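Side-chain contacts in SusD-like protein BACOVA_02651 (Bacteroides ovatus, PDB 5E75), which binds polysaccharide at the cell surface and probably captures xyloglucan before it is transported into the periplasm for degradation: residues A120-Y123 with M124-I127; D207-L210 with A211-A215; T228-E231 with D232-K235; D380-G383 with L384-N388. One frame throughout, in Å; residues are numbered along the deposited sequence.

Overall arrangement
The four contacts follow one another along the chain without touching. Contact 1 lies in the C-terminal part of helix 103-125 and the residues that follow. Contact 2 lies on helix 205-221, contact 3 in the loop that follows it, and contact 4 at the start of helix 382-393. Contacts 2 and 4 are nearest, with centres about 14 Å apart; helix 360-372 packs against both, and contact 4 also packs on helix 205-221. Helix 382-393 also touches the loop of contact 3. Contacts 1 and 3, with centres about 28 Å apart, lie on opposite sides of the chain's centre. In this mostly helical SusD-family fold, contacts 1, 2 and 4 pack helices together, while contact 3 orders a loop.

Contact 1 (A120-Y123 with M124-I127); sequences AYFY and MLRI. With EDO (1,2-ethanediol), chain C.
The guanidinium of R126 lies flat on one face of the F122 ring. Their centres are 3.5 Å apart and the planes differ by 6°, which makes a stacked cation-pi pair. R126 CD reaches the same face as a CH-pi contact. At the edge of the guanidinium, in its plane, sits F122 O. At the edge of the F122 ring is L125 CD2. One face of the Y123 ring is covered by a bound 1,2-ethanediol, probably from the crystallisation liquor.

R126 NE donates to F122 O at 2.9 Å, in a nearly straight bond of 166°, although NE stands above the carbonyl plane. The backbone R126 N turns to Y123 O instead, at 3.0 Å. The side chain of R126, and not its backbone N, is what bonds F122 O. The bend at chi3 (-67°) brings the flat group back over the ring. R126 NH2 donates to O1 of the diol at 3.0 Å, and the diol also bonds C119 O. On another side of the helix M124 CE meets Y121 CD1 at 3.6 Å. An alanine at R126 would remove the guanidinium and is likely to leave F122 O without its side-chain donor and one face of the F122 ring uncovered.

The contact is buried toward the C-terminal end of helix 103-125. M124 packs on F79 and Y80 of helix 70-95, and L125 on V154 and F155 of helix 151-168. Y121 OH bonds I132 O in a loop. R126 lies against Y423, D424 and T427 of helix 421-431.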
loop_
_atom_site.group_PDB
_atom_site.type_symbol
_atom_site.label_atom_id
_atom_site.label_comp_id
_atom_site.label_asym_id
_atom_site.label_seq_id
_atom_site.Cartn_x
_atom_site.Cartn_y
_atom_site.Cartn_z
ATOM N N ALA A 120 -3.332 -7.597 8.009
ATOM C CA ALA A 120 -4.726 -7.445 7.647
ATOM C C ALA A 120 -5.454 -6.520 8.618
ATOM O O ALA A 120 -6.159 -5.614 8.189
ATOM C CB ALA A 120 -5.401 -8.810 7.566
ATOM N N TYR A 121 -5.279 -6.741 9.915
ATOM C CA TYR A 121 -5.933 -5.890 10.902
ATOM C C TYR A 121 -5.400 -4.463 10.848
ATOM O O TYR A 121 -6.155 -3.526 11.053
ATOM C CB TYR A 121 -5.860 -6.476 12.323
ATOM C CG TYR A 121 -6.943 -7.480 12.609
ATOM C CD1 TYR A 121 -8.274 -7.118 12.555
ATOM C CD2 TYR A 121 -6.649 -8.806 12.907
ATOM C CE1 TYR A 121 -9.284 -8.024 12.795
ATOM C CE2 TYR A 121 -7.658 -9.719 13.158
ATOM C CZ TYR A 121 -8.974 -9.332 13.103
ATOM O OH TYR A 121 -9.983 -10.256 13.344
ATOM N N PHE A 122 -4.116 -4.277 10.556
ATOM C CA PHE A 122 -3.564 -2.922 10.483
ATOM C C PHE A 122 -4.125 -2.165 9.286
ATOM O O PHE A 122 -4.402 -0.955 9.385
ATOM C CB PHE A 122 -2.032 -2.976 10.473
ATOM C CG PHE A 122 -1.329 -1.629 10.647
ATOM C CD1 PHE A 122 -1.773 -0.652 11.531
ATOM C CD2 PHE A 122 -0.171 -1.385 9.952
ATOM C CE1 PHE A 122 -1.073 0.538 11.666
ATOM C CE2 PHE A 122 0.527 -0.192 10.094
ATOM C CZ PHE A 122 0.075 0.751 10.944
ATOM N N TYR A 123 -4.340 -2.833 8.152
ATOM C CA TYR A 123 -5.059 -2.193 7.057
ATOM C C TYR A 123 -6.492 -1.843 7.480
ATOM O O TYR A 123 -6.963 -0.711 7.282
ATOM C CB TYR A 123 -5.104 -3.092 5.828
ATOM C CG TYR A 123 -3.808 -3.219 5.039
ATOM C CD1 TYR A 123 -3.108 -2.107 4.596
ATOM C CD2 TYR A 123 -3.314 -4.478 4.702
ATOM C CE1 TYR A 123 -1.961 -2.246 3.864
ATOM C CE2 TYR A 123 -2.161 -4.629 3.958
ATOM C CZ TYR A 123 -1.487 -3.502 3.531
ATOM O OH TYR A 123 -0.320 -3.611 2.785
ATOM N N MET A 124 -7.207 -2.806 8.058
ATOM C CA MET A 124 -8.606 -2.571 8.442
ATOM C C MET A 124 -8.770 -1.425 9.432
ATOM O O MET A 124 -9.733 -0.649 9.356
ATOM C CB MET A 124 -9.231 -3.826 9.024
ATOM C CG MET A 124 -9.479 -4.889 7.967
ATOM S SD MET A 124 -10.712 -6.114 8.430
ATOM C CE MET A 124 -9.668 -7.238 9.275
ATOM N N LEU A 125 -7.815 -1.301 10.350
ATOM C CA LEU A 125 -7.826 -0.255 11.365
ATOM C C LEU A 125 -7.801 1.139 10.723
ATOM O O LEU A 125 -8.338 2.092 11.289
ATOM C CB LEU A 125 -6.620 -0.447 12.271
ATOM C CG LEU A 125 -6.395 0.553 13.410
ATOM C CD1 LEU A 125 -7.582 0.598 14.372
ATOM C CD2 LEU A 125 -5.149 0.198 14.168
ATOM N N ARG A 126 -7.174 1.246 9.555
ATOM C CA ARG A 126 -7.016 2.512 8.848
ATOM C C ARG A 126 -7.972 2.605 7.639
ATOM O O ARG A 126 -7.680 3.365 6.694
ATOM C CB ARG A 126 -5.519 2.677 8.414
ATOM C CG ARG A 126 -4.410 2.617 9.603
ATOM C CD ARG A 126 -2.909 2.479 9.115
ATOM N NE ARG A 126 -2.646 1.201 8.480
ATOM C CZ ARG A 126 -1.612 0.939 7.713
ATOM N NH1 ARG A 126 -0.716 1.890 7.439
ATOM N NH2 ARG A 126 -1.502 -0.247 7.138
ATOM N N ILE A 127 -9.054 1.803 7.643
ATOM C CA ILE A 127 -10.186 1.878 6.704
ATOM C C ILE A 127 -11.492 2.079 7.472
ATOM O O ILE A 127 -12.205 3.062 7.250
ATOM C CB ILE A 127 -10.328 0.587 5.827
ATOM C CG1 ILE A 127 -9.119 0.417 4.929
ATOM C CG2 ILE A 127 -11.631 0.626 4.982
ATOM C CD1 ILE A 127 -8.977 -0.996 4.335
HETATM C C1 EDO C . 1.449 -2.437 6.931
HETATM O O1 EDO C . 1.272 -1.146 6.355
HETATM C C2 EDO C . 0.423 -3.420 6.381
HETATM O O2 EDO C . -0.800 -3.358 7.118
#

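Contact 2 (D207-L210 with A211-A215); sequences DLEL and ARQYA
An i to i+3 salt bridge between E209 and R212 marks one side of helix 205-221, part of the helical scaffold of this SusD-family protein. R212 NH2 donates to E209 OE1 at 2.7 Å with an N-H...O angle of 150°. It meets the oxygen nearly along its C-O axis. The carboxylate and guanidinium planes are 65° apart, so the two groups do not pair flat. Water 1 ties them a second time. It accepts from R212 NE at 2.8 Å, at the edge and in the plane of the guanidinium, and donates to E209 OE1.

The bend of the arginine chain at chi3 (-64°) folds its end back along the helix. One guanidinium face then lies over L208 O and E209 CA, each offset toward the rim. R212 NH1 comes to 3.7 Å from L208 CB and bonds A370 O of helix 360-372. The arginine thus joins two helices as well as two turns. A leucine in its place would probably leave E209 without its charged mate and A370 O without this donor.

E209 has a second neighbour one turn on. Q213 CG passes 3.5 Å from E209 OE2. D207 forms a salt bridge with R194. In the backbone, A211 N, R212 N and Q213 N bond the carbonyls of D207, L208 and E209. Next to the bond from Y214 N to L210 O, the Y214 ring turns its edge to the same carbonyl, with CD2 at 3.2 Å from L210 O.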
loop_
_atom_site.group_PDB
_atom_site.type_symbol
_atom_site.label_atom_id
_atom_site.label_comp_id
_atom_site.label_asym_id
_atom_site.label_seq_id
_atom_site.Cartn_x
_atom_site.Cartn_y
_atom_site.Cartn_z
ATOM N N ASP A 207 5.740 5.313 22.642
ATOM C CA ASP A 207 5.538 4.707 21.335
ATOM C C ASP A 207 6.567 5.212 20.325
ATOM O O ASP A 207 7.029 4.434 19.497
ATOM C CB ASP A 207 4.118 4.956 20.817
ATOM C CG ASP A 207 3.049 4.091 21.499
ATOM O OD1 ASP A 207 3.371 3.160 22.283
ATOM O OD2 ASP A 207 1.863 4.334 21.214
ATOM N N LEU A 208 6.929 6.498 20.386
ATOM C CA LEU A 208 7.981 7.026 19.515
ATOM C C LEU A 208 9.298 6.299 19.745
ATOM O O LEU A 208 10.016 5.950 18.808
ATOM C CB LEU A 208 8.158 8.531 19.701
ATOM C CG LEU A 208 7.057 9.425 19.140
ATOM C CD1 LEU A 208 7.299 10.869 19.583
ATOM C CD2 LEU A 208 7.022 9.336 17.620
ATOM N N GLU A 209 9.625 6.079 21.013
ATOM C CA GLU A 209 10.863 5.400 21.349
ATOM C C GLU A 209 10.857 3.975 20.795
ATOM O O GLU A 209 11.836 3.528 20.219
ATOM C CB GLU A 209 11.075 5.404 22.867
ATOM C CG GLU A 209 12.298 4.643 23.335
ATOM C CD GLU A 209 13.592 5.172 22.757
ATOM O OE1 GLU A 209 13.646 6.370 22.396
ATOM O OE2 GLU A 209 14.561 4.390 22.655
ATOM N N LEU A 210 9.756 3.258 20.987
ATOM C CA LEU A 210 9.648 1.911 20.441
ATOM C C LEU A 210 9.726 1.879 18.903
ATOM O O LEU A 210 10.413 1.036 18.336
ATOM C CB LEU A 210 8.363 1.248 20.937
ATOM C CG LEU A 210 8.393 0.857 22.420
ATOM C CD1 LEU A 210 6.983 0.608 22.951
ATOM C CD2 LEU A 210 9.260 -0.349 22.622
ATOM N N ALA A 211 9.052 2.807 18.230
ATOM C CA ALA A 211 9.149 2.910 16.776
ATOM C C ALA A 211 10.604 3.118 16.344
ATOM O O ALA A 211 11.087 2.503 15.396
ATOM C CB ALA A 211 8.277 4.042 16.278
ATOM N N ARG A 212 11.308 4.001 17.053
ATOM C CA ARG A 212 12.724 4.231 16.742
ATOM C C ARG A 212 13.567 2.986 16.973
ATOM O O ARG A 212 14.448 2.669 16.188
ATOM C CB ARG A 212 13.297 5.377 17.575
ATOM C CG ARG A 212 12.826 6.752 17.141
ATOM C CD ARG A 212 13.633 7.837 17.815
ATOM N NE ARG A 212 13.478 7.863 19.268
ATOM C CZ ARG A 212 12.610 8.629 19.929
ATOM N NH1 ARG A 212 11.774 9.429 19.288
ATOM N NH2 ARG A 212 12.576 8.599 21.253
ATOM N N GLN A 213 13.316 2.289 18.072
ATOM C CA GLN A 213 14.094 1.098 18.363
ATOM C C GLN A 213 13.921 0.020 17.292
ATOM O O GLN A 213 14.899 -0.541 16.814
ATOM C CB GLN A 213 13.720 0.553 19.735
ATOM C CG GLN A 213 14.237 1.396 20.883
ATOM C CD GLN A 213 13.863 0.802 22.224
ATOM O OE1 GLN A 213 12.911 1.241 22.867
ATOM N NE2 GLN A 213 14.602 -0.214 22.643
ATOM N N TYR A 214 12.676 -0.267 16.907
ATOM C CA TYR A 214 12.446 -1.280 15.887
ATOM C C TYR A 214 12.936 -0.828 14.505
ATOM O O TYR A 214 13.554 -1.609 13.786
ATOM C CB TYR A 214 10.965 -1.694 15.853
ATOM C CG TYR A 214 10.615 -2.589 17.015
ATOM C CD1 TYR A 214 11.005 -3.911 17.022
ATOM C CD2 TYR A 214 9.924 -2.107 18.115
ATOM C CE1 TYR A 214 10.716 -4.739 18.091
ATOM C CE2 TYR A 214 9.635 -2.924 19.196
ATOM C CZ TYR A 214 10.023 -4.239 19.173
ATOM O OH TYR A 214 9.719 -5.045 20.259
ATOM N N ALA A 215 12.649 0.415 14.129
ATOM C CA ALA A 215 13.052 0.871 12.810
ATOM C C ALA A 215 14.579 0.980 12.709
ATOM O O ALA A 215 15.164 0.588 11.709
ATOM C CB ALA A 215 12.391 2.208 12.464
HETATM O O HOH W 1 15.296 6.162 20.476
#

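Contact 3 (T228-E231 with D232-K235); sequences TNYE and DLFK
This is a local contact in which K235 pairs with E231 and F234 meets Y230, round consecutive tight turns in the loop between helix 205-221 and strand 244-248. Three backbone bonds reach back three residues each: D232 N to N229 O, L233 N to Y230 O, and F234 N to E231 O.

On the charged side K235 NZ bridges two carboxylates. It meets E231 OE2 at 2.8 Å, on the anti side of that carboxylate, and D232 OD1 also at 2.8 Å. E231 CG stands between the backbone N and the carbonyl carbon (chi1 68°), a crowded position that brings its carboxylate beside that of D232. The two acids come to 4.1 Å at E231 OE2 and D232 OD1. The lysine charge probably offsets their repulsion, and water 3 donates to both oxygens. N229 ND2 reaches D232 OD2 at 3.3 Å, from above the carboxylate plane, and water 2 links D232 OD2 to N229 N.

On the buried side F234 turns its edge to a face of Y230, with planes at 61°. F234 CE2 lies 3.6 Å from Y230 CE2. L233 CD1 meets Y230 CD1 at 4.2 Å. Y230 OH bonds E414 O and K332 NZ, while K235 also makes a cation-pi contact with Y313. The whole is a salt-bridge network of E231, D232 and K235, backed by an edge-to-face (T-shaped) aromatic pair.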
loop_
_atom_site.group_PDB
_atom_site.type_symbol
_atom_site.label_atom_id
_atom_site.label_comp_id
_atom_site.label_asym_id
_atom_site.label_seq_id
_atom_site.Cartn_x
_atom_site.Cartn_y
_atom_site.Cartn_z
ATOM N N THR A 228 19.602 0.128 -6.079
ATOM C CA THR A 228 20.279 1.293 -6.642
ATOM C C THR A 228 19.355 2.139 -7.514
ATOM O O THR A 228 19.382 3.377 -7.461
ATOM C CB THR A 228 21.506 0.846 -7.456
ATOM O OG1 THR A 228 22.416 0.152 -6.588
ATOM C CG2 THR A 228 22.205 2.035 -8.082
ATOM N N ASN A 229 18.539 1.473 -8.324
ATOM C CA ASN A 229 17.643 2.163 -9.245
ATOM C C ASN A 229 16.198 1.930 -8.856
ATOM O O ASN A 229 15.737 0.795 -8.846
ATOM C CB ASN A 229 17.854 1.645 -10.657
ATOM C CG ASN A 229 19.280 1.777 -11.115
ATOM O OD1 ASN A 229 19.852 2.865 -11.081
ATOM N ND2 ASN A 229 19.868 0.663 -11.542
ATOM N N TYR A 230 15.495 3.010 -8.531
ATOM C CA TYR A 230 14.103 2.932 -8.145
ATOM C C TYR A 230 13.275 2.139 -9.159
ATOM O O TYR A 230 12.432 1.349 -8.769
ATOM C CB TYR A 230 13.567 4.351 -8.023
ATOM C CG TYR A 230 12.134 4.515 -7.563
ATOM C CD1 TYR A 230 11.815 4.527 -6.221
ATOM C CD2 TYR A 230 11.113 4.710 -8.485
ATOM C CE1 TYR A 230 10.503 4.705 -5.792
ATOM C CE2 TYR A 230 9.797 4.893 -8.079
ATOM C CZ TYR A 230 9.498 4.912 -6.726
ATOM O OH TYR A 230 8.191 5.122 -6.331
ATOM N N GLU A 231 13.514 2.343 -10.456
ATOM C CA GLU A 231 12.718 1.668 -11.476
ATOM C C GLU A 231 12.810 0.149 -11.387
ATOM O O GLU A 231 11.884 -0.560 -11.784
ATOM C CB GLU A 231 13.115 2.128 -12.900
ATOM C CG GLU A 231 14.519 1.681 -13.334
ATOM C CD GLU A 231 14.855 1.999 -14.787
ATOM O OE1 GLU A 231 14.718 3.180 -15.165
ATOM O OE2 GLU A 231 15.264 1.075 -15.539
ATOM N N ASP A 232 13.932 -0.349 -10.867
ATOM C CA ASP A 232 14.147 -1.788 -10.802
ATOM C C ASP A 232 13.207 -2.484 -9.822
ATOM O O ASP A 232 12.956 -3.678 -9.959
ATOM C CB ASP A 232 15.598 -2.112 -10.436
ATOM C CG ASP A 232 16.574 -1.861 -11.588
ATOM O OD1 ASP A 232 16.136 -1.726 -12.742
ATOM O OD2 ASP A 232 17.788 -1.832 -11.331
ATOM N N LEU A 233 12.674 -1.741 -8.850
ATOM C CA LEU A 233 11.772 -2.320 -7.859
ATOM C C LEU A 233 10.488 -2.849 -8.493
ATOM O O LEU A 233 9.816 -3.701 -7.921
ATOM C CB LEU A 233 11.381 -1.262 -6.824
ATOM C CG LEU A 233 12.453 -0.827 -5.843
ATOM C CD1 LEU A 233 12.041 0.485 -5.184
ATOM C CD2 LEU A 233 12.728 -1.917 -4.811
ATOM N N PHE A 234 10.148 -2.341 -9.674
ATOM C CA PHE A 234 8.831 -2.565 -10.264
ATOM C C PHE A 234 8.925 -3.337 -11.565
ATOM O O PHE A 234 8.076 -3.214 -12.447
ATOM C CB PHE A 234 8.114 -1.215 -10.389
ATOM C CG PHE A 234 8.219 -0.402 -9.140
ATOM C CD1 PHE A 234 7.488 -0.743 -8.011
ATOM C CD2 PHE A 234 9.099 0.660 -9.069
ATOM C CE1 PHE A 234 7.627 -0.020 -6.833
ATOM C CE2 PHE A 234 9.231 1.386 -7.881
ATOM C CZ PHE A 234 8.487 1.055 -6.788
ATOM N N LYS A 235 9.946 -4.198 -11.630
ATOM C CA LYS A 235 10.147 -5.139 -12.721
ATOM C C LYS A 235 10.072 -6.550 -12.156
ATOM O O LYS A 235 10.593 -6.826 -11.069
ATOM C CB LYS A 235 11.512 -4.917 -13.363
ATOM C CG LYS A 235 11.687 -3.548 -13.956
ATOM C CD LYS A 235 13.105 -3.321 -14.468
ATOM C CE LYS A 235 13.353 -1.860 -14.815
ATOM N NZ LYS A 235 14.758 -1.619 -15.209
HETATM O O HOH W 2 18.754 -1.405 -8.853
HETATM O O HOH W 3 17.899 -0.139 -14.734
#

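Contact 4 (D380-G383 with L384-N388); sequences DGRG and LYFFN
The backbone enters helix 382-393 through G381 at the N-cap, whose phi of 92° would jam a CB against D380 O, and Y385 N then bonds G381 O at 3.2 Å. Further helical bonds run from F386 N to R382 O and from F387 N to G383 O. Water 4 takes the hydrogen of L384 N and donates to D380 O, so it stands between two atoms four residues apart at the start of the helix.

R382 and Y385 lie side by side and point the same way. The guanidinium stacks on one face of the Y385 ring, centres 4.3 Å apart and planes at 19°. The closest side-chain atoms are R382 NH2 and Y385 CE2, at 3.5 Å. R382 is bent at both chi2 (-65°) and chi3, which folds its end back over the tyrosine. Water 5 sits at the guanidinium edge, 2.8 Å from R382 NH2, with a weak link to Y385 OH. R382 and Y385 also touch a crystal neighbour.

Y385 CD2 in turn lies over the centre of the F386 ring. F386 CD2 approaches R382 O at 3.1 Å, and F386 CZ is 4.0 Å from R382 NH2.

R382 NE forms a salt bridge with E220 of helix 205-221, and F386 packs on C219 and E220 there. Helix 360-372 lies against R382 through Y367, against F386 through Y364, and against F387 through L365 and A368.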
loop_
_atom_site.group_PDB
_atom_site.type_symbol
_atom_site.label_atom_id
_atom_site.label_comp_id
_atom_site.label_asym_id
_atom_site.label_seq_id
_atom_site.Cartn_x
_atom_site.Cartn_y
_atom_site.Cartn_z
ATOM N N ASP A 380 19.358 16.615 12.574
ATOM C CA ASP A 380 20.512 15.753 12.774
ATOM C C ASP A 380 20.075 14.334 13.056
ATOM O O ASP A 380 18.882 14.046 13.119
ATOM C CB ASP A 380 21.403 16.268 13.915
ATOM C CG ASP A 380 20.651 16.442 15.228
ATOM O OD1 ASP A 380 19.672 15.716 15.486
ATOM O OD2 ASP A 380 21.057 17.317 16.026
ATOM N N GLY A 381 21.054 13.459 13.218
ATOM C CA GLY A 381 20.795 12.098 13.631
ATOM C C GLY A 381 20.607 11.107 12.501
ATOM O O GLY A 381 20.540 11.459 11.311
ATOM N N ARG A 382 20.528 9.839 12.891
ATOM C CA ARG A 382 20.467 8.752 11.924
ATOM C C ARG A 382 19.115 8.678 11.228
ATOM O O ARG A 382 19.040 8.204 10.105
ATOM C CB ARG A 382 20.812 7.419 12.584
ATOM C CG ARG A 382 22.243 7.341 13.138
ATOM C CD ARG A 382 23.302 7.407 12.036
ATOM N NE ARG A 382 23.380 6.158 11.293
ATOM C CZ ARG A 382 24.143 5.938 10.231
ATOM N NH1 ARG A 382 24.921 6.894 9.742
ATOM N NH2 ARG A 382 24.132 4.752 9.643
ATOM N N GLY A 383 18.056 9.143 11.874
ATOM C CA GLY A 383 16.761 9.203 11.215
ATOM C C GLY A 383 16.812 10.084 9.978
ATOM O O GLY A 383 16.297 9.711 8.920
ATOM N N LEU A 384 17.441 11.244 10.094
ATOM C CA LEU A 384 17.608 12.147 8.961
ATOM C C LEU A 384 18.486 11.502 7.886
ATOM O O LEU A 384 18.224 11.648 6.684
ATOM C CB LEU A 384 18.196 13.486 9.422
ATOM C CG LEU A 384 18.393 14.535 8.326
ATOM C CD1 LEU A 384 17.069 14.923 7.646
ATOM C CD2 LEU A 384 19.103 15.779 8.924
ATOM N N TYR A 385 19.517 10.777 8.304
ATOM C CA TYR A 385 20.369 10.062 7.364
ATOM C C TYR A 385 19.541 9.116 6.513
ATOM O O TYR A 385 19.692 9.083 5.294
ATOM C CB TYR A 385 21.478 9.287 8.084
ATOM C CG TYR A 385 22.215 8.290 7.217
ATOM C CD1 TYR A 385 23.033 8.707 6.178
ATOM C CD2 TYR A 385 22.068 6.927 7.431
ATOM C CE1 TYR A 385 23.705 7.797 5.392
ATOM C CE2 TYR A 385 22.731 6.011 6.662
ATOM C CZ TYR A 385 23.553 6.451 5.634
ATOM O OH TYR A 385 24.210 5.534 4.858
ATOM N N PHE A 386 18.655 8.349 7.136
ATOM C CA PHE A 386 17.900 7.356 6.382
ATOM C C PHE A 386 16.837 8.002 5.509
ATOM O O PHE A 386 16.572 7.508 4.414
ATOM C CB PHE A 386 17.367 6.250 7.305
ATOM C CG PHE A 386 18.447 5.267 7.729
ATOM C CD1 PHE A 386 18.975 4.386 6.816
ATOM C CD2 PHE A 386 18.969 5.280 9.018
ATOM C CE1 PHE A 386 19.981 3.514 7.158
ATOM C CE2 PHE A 386 19.990 4.427 9.367
ATOM C CZ PHE A 386 20.500 3.537 8.440
ATOM N N PHE A 387 16.268 9.129 5.940
ATOM C CA PHE A 387 15.420 9.922 5.061
ATOM C C PHE A 387 16.221 10.312 3.816
ATOM O O PHE A 387 15.756 10.177 2.668
ATOM C CB PHE A 387 14.917 11.182 5.788
ATOM C CG PHE A 387 14.136 12.127 4.922
ATOM C CD1 PHE A 387 14.783 13.060 4.118
ATOM C CD2 PHE A 387 12.752 12.103 4.918
ATOM C CE1 PHE A 387 14.067 13.928 3.321
ATOM C CE2 PHE A 387 12.026 12.989 4.117
ATOM C CZ PHE A 387 12.693 13.885 3.311
ATOM N N ASN A 388 17.445 10.776 4.043
ATOM C CA ASN A 388 18.265 11.246 2.941
ATOM C C ASN A 388 18.792 10.140 2.039
ATOM O O ASN A 388 19.126 10.409 0.876
ATOM C CB ASN A 388 19.375 12.183 3.452
ATOM C CG ASN A 388 18.865 13.588 3.677
ATOM O OD1 ASN A 388 17.990 14.067 2.957
ATOM N ND2 ASN A 388 19.412 14.262 4.669
HETATM O O HOH W 4 17.559 11.636 13.313
HETATM O O HOH W 5 25.817 4.011 7.480
#